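Local coordinates for protein translation initiation factor eIF-2B (Pyrococcus horikoshii, PDB 1VB5) that is the regulatory subunit of archaeal initiation factor 2B, which probably catalyses the exchange of GDP for GTP on initiation factor 2, at residues E54-N59 against N67-I72; E94-L99 against V122-R127; I139-S144 against A169-F174. One frame throughout, in Å; residues are numbered along the deposited sequence.

How the contacts relate
Contacts 1 and 3 are buried, whereas contact 2 is only partly buried and adds charged side chains to its apolar pair. Contact 1 joins two helices of the N-terminal helical part, and contact 3 lays a short helix against a strand of the parallel sheet, on the opposite side of the chain's centre. Contact 2 lies between them in chain order: its first helix, 78-106, also packs on residues of contact 1, and its second, 120-131, leads into the strand of contact 3. The centres of contacts 1 and 2 are about 23 Å apart, as are those of contacts 2 and 3. Contact 3 alone reaches the second subunit.

Contact 1. Residues E54-N59 against N67-I72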
# COMPACT_ATOMS: atom_id res chain seq x y z
N GLU B 54 -22.82 21.10 9.78
CA GLU B 54 -21.45 21.08 10.29
C GLU B 54 -20.98 19.67 10.63
O GLU B 54 -19.82 19.33 10.40
CB GLU B 54 -21.33 21.97 11.53
CG GLU B 54 -21.63 23.43 11.27
CD GLU B 54 -20.80 24.01 10.14
OE1 GLU B 54 -19.55 23.96 10.23
OE2 GLU B 54 -21.40 24.50 9.16
N VAL B 55 -21.87 18.85 11.17
CA VAL B 55 -21.54 17.48 11.54
C VAL B 55 -21.17 16.66 10.31
O VAL B 55 -20.21 15.89 10.33
CB VAL B 55 -22.71 16.80 12.27
CG1 VAL B 55 -22.39 15.34 12.53
CG2 VAL B 55 -22.99 17.51 13.58
N VAL B 56 -21.93 16.84 9.23
CA VAL B 56 -21.67 16.12 7.99
C VAL B 56 -20.38 16.61 7.34
O VAL B 56 -19.67 15.83 6.70
CB VAL B 56 -22.86 16.28 7.01
CG1 VAL B 56 -22.48 15.77 5.63
CG2 VAL B 56 -24.06 15.51 7.53
N LYS B 57 -20.07 17.90 7.50
CA LYS B 57 -18.86 18.49 6.92
C LYS B 57 -17.59 17.95 7.56
O LYS B 57 -16.52 17.99 6.95
CB LYS B 57 -18.87 20.02 7.06
CG LYS B 57 -19.85 20.73 6.16
CD LYS B 57 -19.77 22.24 6.37
CE LYS B 57 -20.84 22.99 5.59
NZ LYS B 57 -20.85 24.44 5.93
N VAL B 58 -17.69 17.45 8.79
CA VAL B 58 -16.53 16.91 9.48
C VAL B 58 -15.84 15.88 8.58
O VAL B 58 -14.61 15.88 8.45
CB VAL B 58 -16.94 16.25 10.81
CG1 VAL B 58 -15.74 15.57 11.45
CG2 VAL B 58 -17.50 17.30 11.74
N ASN B 59 -16.63 15.00 7.97
CA ASN B 59 -16.09 13.98 7.08
C ASN B 59 -17.20 13.47 6.16
O ASN B 59 -17.94 12.55 6.51
CB ASN B 59 -15.51 12.81 7.86
CG ASN B 59 -14.75 11.84 6.97
OD1 ASN B 59 -15.18 11.55 5.85
ND2 ASN B 59 -13.63 11.33 7.46
N ASN B 67 -26.40 10.04 8.52
CA ASN B 67 -27.57 9.38 9.11
C ASN B 67 -27.87 9.93 10.51
O ASN B 67 -29.02 9.98 10.92
CB ASN B 67 -27.38 7.87 9.15
CG ASN B 67 -27.52 7.23 7.78
OD1 ASN B 67 -28.38 7.63 7.00
ND2 ASN B 67 -26.69 6.24 7.49
N LEU B 68 -26.83 10.33 11.23
CA LEU B 68 -27.03 10.90 12.56
C LEU B 68 -27.82 12.19 12.39
O LEU B 68 -28.80 12.43 13.11
CB LEU B 68 -25.68 11.22 13.22
CG LEU B 68 -25.71 12.22 14.39
CD1 LEU B 68 -26.53 11.66 15.55
CD2 LEU B 68 -24.30 12.52 14.85
N ALA B 69 -27.41 13.00 11.41
CA ALA B 69 -28.05 14.27 11.13
C ALA B 69 -29.53 14.16 10.78
O ALA B 69 -30.34 14.98 11.21
CB ALA B 69 -27.31 14.98 10.00
N ARG B 70 -29.90 13.14 9.99
CA ARG B 70 -31.30 12.95 9.62
C ARG B 70 -32.10 12.35 10.76
O ARG B 70 -33.33 12.45 10.77
CB ARG B 70 -31.42 12.04 8.39
CG ARG B 70 -30.74 12.56 7.13
CD ARG B 70 -31.12 14.00 6.83
NE ARG B 70 -30.64 14.41 5.51
CZ ARG B 70 -30.48 15.67 5.13
NH1 ARG B 70 -30.75 16.66 5.97
NH2 ARG B 70 -30.04 15.94 3.91
N PHE B 71 -31.42 11.71 11.70
CA PHE B 71 -32.08 11.09 12.83
C PHE B 71 -32.55 12.15 13.83
O PHE B 71 -33.61 12.01 14.45
CB PHE B 71 -31.14 10.11 13.53
CG PHE B 71 -31.82 9.23 14.53
CD1 PHE B 71 -32.60 8.15 14.12
CD2 PHE B 71 -31.70 9.49 15.90
CE1 PHE B 71 -33.26 7.34 15.05
CE2 PHE B 71 -32.36 8.68 16.84
CZ PHE B 71 -33.13 7.61 16.41
N ILE B 72 -31.74 13.19 14.00
CA ILE B 72 -32.08 14.27 14.92
C ILE B 72 -33.12 15.17 14.25
O ILE B 72 -32.86 15.79 13.22
CB ILE B 72 -30.83 15.10 15.30
CG1 ILE B 72 -30.03 14.38 16.40
CG2 ILE B 72 -31.25 16.47 15.84
CD1 ILE B 72 -29.75 12.94 16.13
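No flat group takes part where Val55 meets Leu68 and Val56 meets Ala69; the one ring of the two segments, that of Phe71, belongs to another side of its helix. Its edge is met in plane by Ile72 CD1, Arg84 makes a cation-pi contact with it, and the ring of Phe88 meets it with the planes at about 60°. The carboxylate of Glu54 likewise lies apart from the interface and takes Lys57 NZ on the syn side of OE2, at 3.3 Å and 27° out of plane, a salt bridge across one helical turn.

The contact itself is purely apolar. Val55 holds CG1 anti to its backbone N (chi1 175°), which brings that methyl to 4.1 Å from Leu68 CD2, the two side chains crossing at about a right angle. One residue on, Val56 uses its other branch: CG2 reaches Ala69 CB at 4.1 Å. Alanine suits this place because its single methyl lets the backbones come close, with Val55 CA and Ala69 CA 7.3 Å apart, while Val56, branched at CB, lays a methyl against it.

Around this seam, Val55 also packs on Phe32 of helix 21-38 and Leu68 on Phe88 of helix 78-106, while Val58 touches Met13 of helix 4-14. Helices 41-58 and 63-71 thus meet inside a cluster of N-terminal helices.

Contact 2. Residues E94-L99 against V122-R127; sequences EAKREL and VLEIIR
Leu99 and Ile125 mark the closest approach of two helical backbones, their CA atoms 7.5 Å apart. Here Leu99 CD2 comes within 3.7 Å of Ile125 CD1 and also touches CG1, so one leucine methyl rests against the outer arm of the isoleucine. That arm is extended at chi2 (179°), which carries CD1 across the gap. Long aliphatic residues suit this buried place, since the end of each side chain comes nearer the other helix than the direction of its CB alone would bring it.

The second pair is only partly buried, and here the chemistry turns amphipathic. Lys96 CD lies 4.1 Å from Glu124 CG, methylene against methylene, the two chains slanting past one another. Their charged ends diverge: Lys96 NZ hydrogen-bonds Ser22 OG and stays 6.8 Å from Glu124 OE2. The glutamate instead takes Arg127 NH1 on OE2 at 3.2 Å, nearly along the C-O axis, with OE2 close to the guanidinium plane. Leu123 CD2 lies over one face of that guanidinium, and Glu155 and Ser159 bind its NH2 and NE, so the orientation of the group is fixed by several partners. Were Glu124 an alanine, Arg127 would probably lose its NH1 partner, keeping Glu155, and a gap would be likely to open beside the Lys96 chain.

Leu99 and Ile125 both also rest on Ala217 of strand 214-217. Helix 120-131 connects the adjacent parallel strands 111-115 and 136-141, a beta-alpha-beta crossover, and the arrangement is that of helices lying side by side on the sheet of a Rossmann-like domain.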
# COMPACT_ATOMS: atom_id res chain seq x y z
N GLU B 94 -26.00 -1.14 20.32
CA GLU B 94 -26.74 -2.38 20.10
C GLU B 94 -26.36 -2.97 18.74
O GLU B 94 -26.18 -4.18 18.60
CB GLU B 94 -28.24 -2.11 20.16
CG GLU B 94 -29.10 -3.36 20.04
CD GLU B 94 -30.59 -3.06 20.13
OE1 GLU B 94 -31.01 -2.43 21.13
OE2 GLU B 94 -31.33 -3.44 19.20
N ALA B 95 -26.25 -2.10 17.74
CA ALA B 95 -25.91 -2.53 16.39
C ALA B 95 -24.53 -3.19 16.38
O ALA B 95 -24.37 -4.29 15.85
CB ALA B 95 -25.93 -1.33 15.44
N LYS B 96 -23.54 -2.52 16.97
CA LYS B 96 -22.19 -3.05 17.01
C LYS B 96 -22.14 -4.42 17.70
O LYS B 96 -21.48 -5.34 17.20
CB LYS B 96 -21.24 -2.08 17.73
CG LYS B 96 -19.77 -2.52 17.70
CD LYS B 96 -18.86 -1.52 18.43
CE LYS B 96 -18.84 -0.17 17.72
NZ LYS B 96 -18.02 0.85 18.45
N ARG B 97 -22.82 -4.56 18.83
CA ARG B 97 -22.84 -5.83 19.55
C ARG B 97 -23.45 -6.96 18.73
O ARG B 97 -22.89 -8.06 18.67
CB ARG B 97 -23.62 -5.67 20.86
CG ARG B 97 -22.81 -5.07 22.00
CD ARG B 97 -21.76 -6.07 22.48
NE ARG B 97 -20.91 -5.56 23.56
CZ ARG B 97 -20.04 -6.30 24.24
NH1 ARG B 97 -19.89 -7.59 23.95
NH2 ARG B 97 -19.30 -5.75 25.20
N GLU B 98 -24.58 -6.69 18.10
CA GLU B 98 -25.25 -7.71 17.29
C GLU B 98 -24.44 -8.06 16.04
O GLU B 98 -24.36 -9.22 15.65
CB GLU B 98 -26.65 -7.23 16.90
CG GLU B 98 -27.50 -8.30 16.22
CD GLU B 98 -27.46 -9.63 16.95
OE1 GLU B 98 -27.48 -9.62 18.21
OE2 GLU B 98 -27.41 -10.68 16.28
N LEU B 99 -23.83 -7.05 15.42
CA LEU B 99 -23.04 -7.29 14.22
C LEU B 99 -21.83 -8.16 14.61
O LEU B 99 -21.49 -9.11 13.91
CB LEU B 99 -22.58 -5.96 13.61
CG LEU B 99 -21.99 -5.94 12.19
CD1 LEU B 99 -21.86 -4.51 11.72
CD2 LEU B 99 -20.64 -6.64 12.16
N VAL B 122 -14.75 -4.14 13.40
CA VAL B 122 -13.98 -5.33 13.04
C VAL B 122 -13.28 -5.85 14.29
O VAL B 122 -13.17 -7.05 14.50
CB VAL B 122 -12.93 -5.02 11.95
CG1 VAL B 122 -12.02 -6.23 11.72
CG2 VAL B 122 -13.64 -4.65 10.65
N LEU B 123 -12.81 -4.93 15.12
CA LEU B 123 -12.13 -5.29 16.37
C LEU B 123 -13.07 -6.08 17.30
O LEU B 123 -12.66 -7.08 17.89
CB LEU B 123 -11.62 -4.03 17.08
CG LEU B 123 -11.03 -4.24 18.48
CD1 LEU B 123 -9.90 -5.26 18.43
CD2 LEU B 123 -10.53 -2.91 19.04
N GLU B 124 -14.32 -5.65 17.43
CA GLU B 124 -15.25 -6.37 18.29
C GLU B 124 -15.63 -7.71 17.70
O GLU B 124 -15.95 -8.65 18.44
CB GLU B 124 -16.50 -5.53 18.57
CG GLU B 124 -16.24 -4.40 19.56
CD GLU B 124 -15.47 -4.86 20.79
OE1 GLU B 124 -15.90 -5.84 21.44
OE2 GLU B 124 -14.44 -4.24 21.13
N ILE B 125 -15.60 -7.82 16.38
CA ILE B 125 -15.91 -9.09 15.73
C ILE B 125 -14.81 -10.06 16.12
O ILE B 125 -15.07 -11.20 16.52
CB ILE B 125 -15.91 -8.97 14.18
CG1 ILE B 125 -17.12 -8.16 13.71
CG2 ILE B 125 -15.92 -10.36 13.55
CD1 ILE B 125 -17.19 -7.98 12.20
N ILE B 126 -13.57 -9.60 16.01
CA ILE B 126 -12.42 -10.43 16.34
C ILE B 126 -12.40 -10.84 17.81
O ILE B 126 -12.14 -12.00 18.13
CB ILE B 126 -11.11 -9.69 15.94
CG1 ILE B 126 -10.97 -9.72 14.41
CG2 ILE B 126 -9.91 -10.31 16.61
CD1 ILE B 126 -9.84 -8.84 13.86
N ARG B 127 -12.68 -9.90 18.70
CA ARG B 127 -12.70 -10.18 20.13
C ARG B 127 -13.79 -11.17 20.52
O ARG B 127 -13.57 -12.05 21.36
CB ARG B 127 -12.87 -8.88 20.92
CG ARG B 127 -11.60 -8.06 21.02
CD ARG B 127 -11.84 -6.73 21.72
NE ARG B 127 -10.58 -6.12 22.11
CZ ARG B 127 -10.43 -4.84 22.43
NH1 ARG B 127 -11.47 -4.02 22.40
NH2 ARG B 127 -9.23 -4.38 22.77

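Contact 3. Residues I139-S144 against A169-F174; sequences ILTESS and AQMGLF
Ile139 meets Phe174 with both of its branches. From CB, which is directed at the helix, CG2 stands anti to the backbone N and touches Phe174 CB at 4.1 Å. The other branch leaves through CG1, beside the backbone N (chi1 -61°), and runs on extended to CD1, which approaches ring atom CD2 of Phe174 obliquely, at 4.1 Å. The two side chains cross at about a right angle, so the forked isoleucine touches both the stem of the phenylalanine and its ring. A beta-branched residue fits a strand, and the phenylalanine offers both its CB and a ring atom to the two branches. At the ring's edge, in plane, lies the backbone carbonyl O of Gln170, which also accepts the Phe174 N-H.

Two residues along the strand, Thr141 makes the closer contact. Its CG2 meets Met171 CG at 3.6 Å and SD at 3.9 Å, while OG1 is turned to polar partners, His116 ND1 and Ser143 OG, the latter at 3.0 Å. Threonine thus serves two environments at once, a methyl for the helix and a hydroxyl for the loops. The unbranched methionine lays CG and SD alongside that methyl, the two side chains passing at a slant.

Strand 136-141 runs between parallel strands 111-115 and 163-166, and Phe174 also rests on Ile114 and Ile166 of these neighbours. Beyond the strand, Glu142 forms a salt bridge with Arg241 of the second subunit. Next to Phe174, the Cys175-Cys207 disulfide ties helix 171-175 to helix 200-209.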
# COMPACT_ATOMS: atom_id res chain seq x y z
N ILE B 139 -3.63 -10.69 10.41
CA ILE B 139 -2.61 -9.98 9.66
C ILE B 139 -3.23 -8.62 9.45
O ILE B 139 -4.36 -8.52 8.95
CB ILE B 139 -2.32 -10.65 8.29
CG1 ILE B 139 -1.82 -12.08 8.51
CG2 ILE B 139 -1.28 -9.84 7.53
CD1 ILE B 139 -1.72 -12.92 7.24
N LEU B 140 -2.53 -7.57 9.85
CA LEU B 140 -3.05 -6.22 9.70
C LEU B 140 -1.98 -5.26 9.21
O LEU B 140 -0.80 -5.48 9.42
CB LEU B 140 -3.62 -5.75 11.04
CG LEU B 140 -2.60 -5.70 12.17
CD1 LEU B 140 -2.17 -4.26 12.39
CD2 LEU B 140 -3.22 -6.27 13.43
N THR B 141 -2.41 -4.18 8.57
CA THR B 141 -1.49 -3.19 8.04
C THR B 141 -1.30 -2.05 9.03
O THR B 141 -2.20 -1.74 9.81
CB THR B 141 -2.02 -2.58 6.73
OG1 THR B 141 -3.21 -1.83 7.00
CG2 THR B 141 -2.33 -3.66 5.73
N GLU B 142 -0.13 -1.42 8.98
CA GLU B 142 0.17 -0.30 9.86
C GLU B 142 -0.73 0.88 9.47
O GLU B 142 -1.09 1.70 10.31
CB GLU B 142 1.64 0.09 9.75
CG GLU B 142 2.07 0.54 8.37
CD GLU B 142 3.59 0.65 8.24
OE1 GLU B 142 4.07 1.06 7.15
OE2 GLU B 142 4.30 0.34 9.22
N SER B 143 -1.08 0.94 8.18
CA SER B 143 -1.97 1.96 7.61
C SER B 143 -1.44 3.39 7.53
O SER B 143 -1.78 4.23 8.37
CB SER B 143 -3.30 1.98 8.37
OG SER B 143 -3.86 0.68 8.48
N SER B 144 -0.62 3.66 6.52
CA SER B 144 -0.06 5.00 6.33
C SER B 144 -1.19 5.98 6.04
O SER B 144 -2.21 5.61 5.46
CB SER B 144 0.93 5.00 5.17
OG SER B 144 1.98 4.08 5.42
N ALA B 169 1.86 -1.76 1.39
CA ALA B 169 2.31 -2.31 0.12
C ALA B 169 2.50 -3.83 0.12
O ALA B 169 2.69 -4.44 -0.94
CB ALA B 169 3.60 -1.62 -0.32
N GLN B 170 2.44 -4.45 1.29
CA GLN B 170 2.62 -5.90 1.38
C GLN B 170 1.29 -6.69 1.37
O GLN B 170 1.30 -7.92 1.43
CB GLN B 170 3.39 -6.26 2.65
CG GLN B 170 4.91 -6.11 2.56
CD GLN B 170 5.59 -6.37 3.90
OE1 GLN B 170 5.71 -5.46 4.72
NE2 GLN B 170 6.00 -7.60 4.13
N MET B 171 0.17 -5.98 1.27
CA MET B 171 -1.15 -6.62 1.27
C MET B 171 -1.29 -7.73 0.23
O MET B 171 -1.95 -8.74 0.48
CB MET B 171 -2.26 -5.58 1.08
CG MET B 171 -2.40 -4.65 2.27
SD MET B 171 -3.88 -3.62 2.19
CE MET B 171 -3.51 -2.54 0.78
N GLY B 172 -0.68 -7.54 -0.94
CA GLY B 172 -0.75 -8.54 -1.98
C GLY B 172 0.03 -9.80 -1.64
O GLY B 172 -0.38 -10.91 -1.99
N LEU B 173 1.16 -9.64 -0.96
CA LEU B 173 1.97 -10.79 -0.57
C LEU B 173 1.27 -11.60 0.51
O LEU B 173 1.42 -12.81 0.58
CB LEU B 173 3.32 -10.33 -0.03
CG LEU B 173 4.33 -9.82 -1.06
CD1 LEU B 173 5.38 -8.98 -0.35
CD2 LEU B 173 4.95 -11.00 -1.81
N PHE B 174 0.49 -10.93 1.36
CA PHE B 174 -0.18 -11.66 2.42
C PHE B 174 -1.64 -12.12 2.23
O PHE B 174 -2.08 -12.96 3.01
CB PHE B 174 -0.05 -10.89 3.74
CG PHE B 174 1.35 -10.90 4.30
CD1 PHE B 174 2.31 -10.00 3.85
CD2 PHE B 174 1.72 -11.84 5.26
CE1 PHE B 174 3.62 -10.02 4.35
CE2 PHE B 174 3.02 -11.88 5.77
CZ PHE B 174 3.98 -10.97 5.31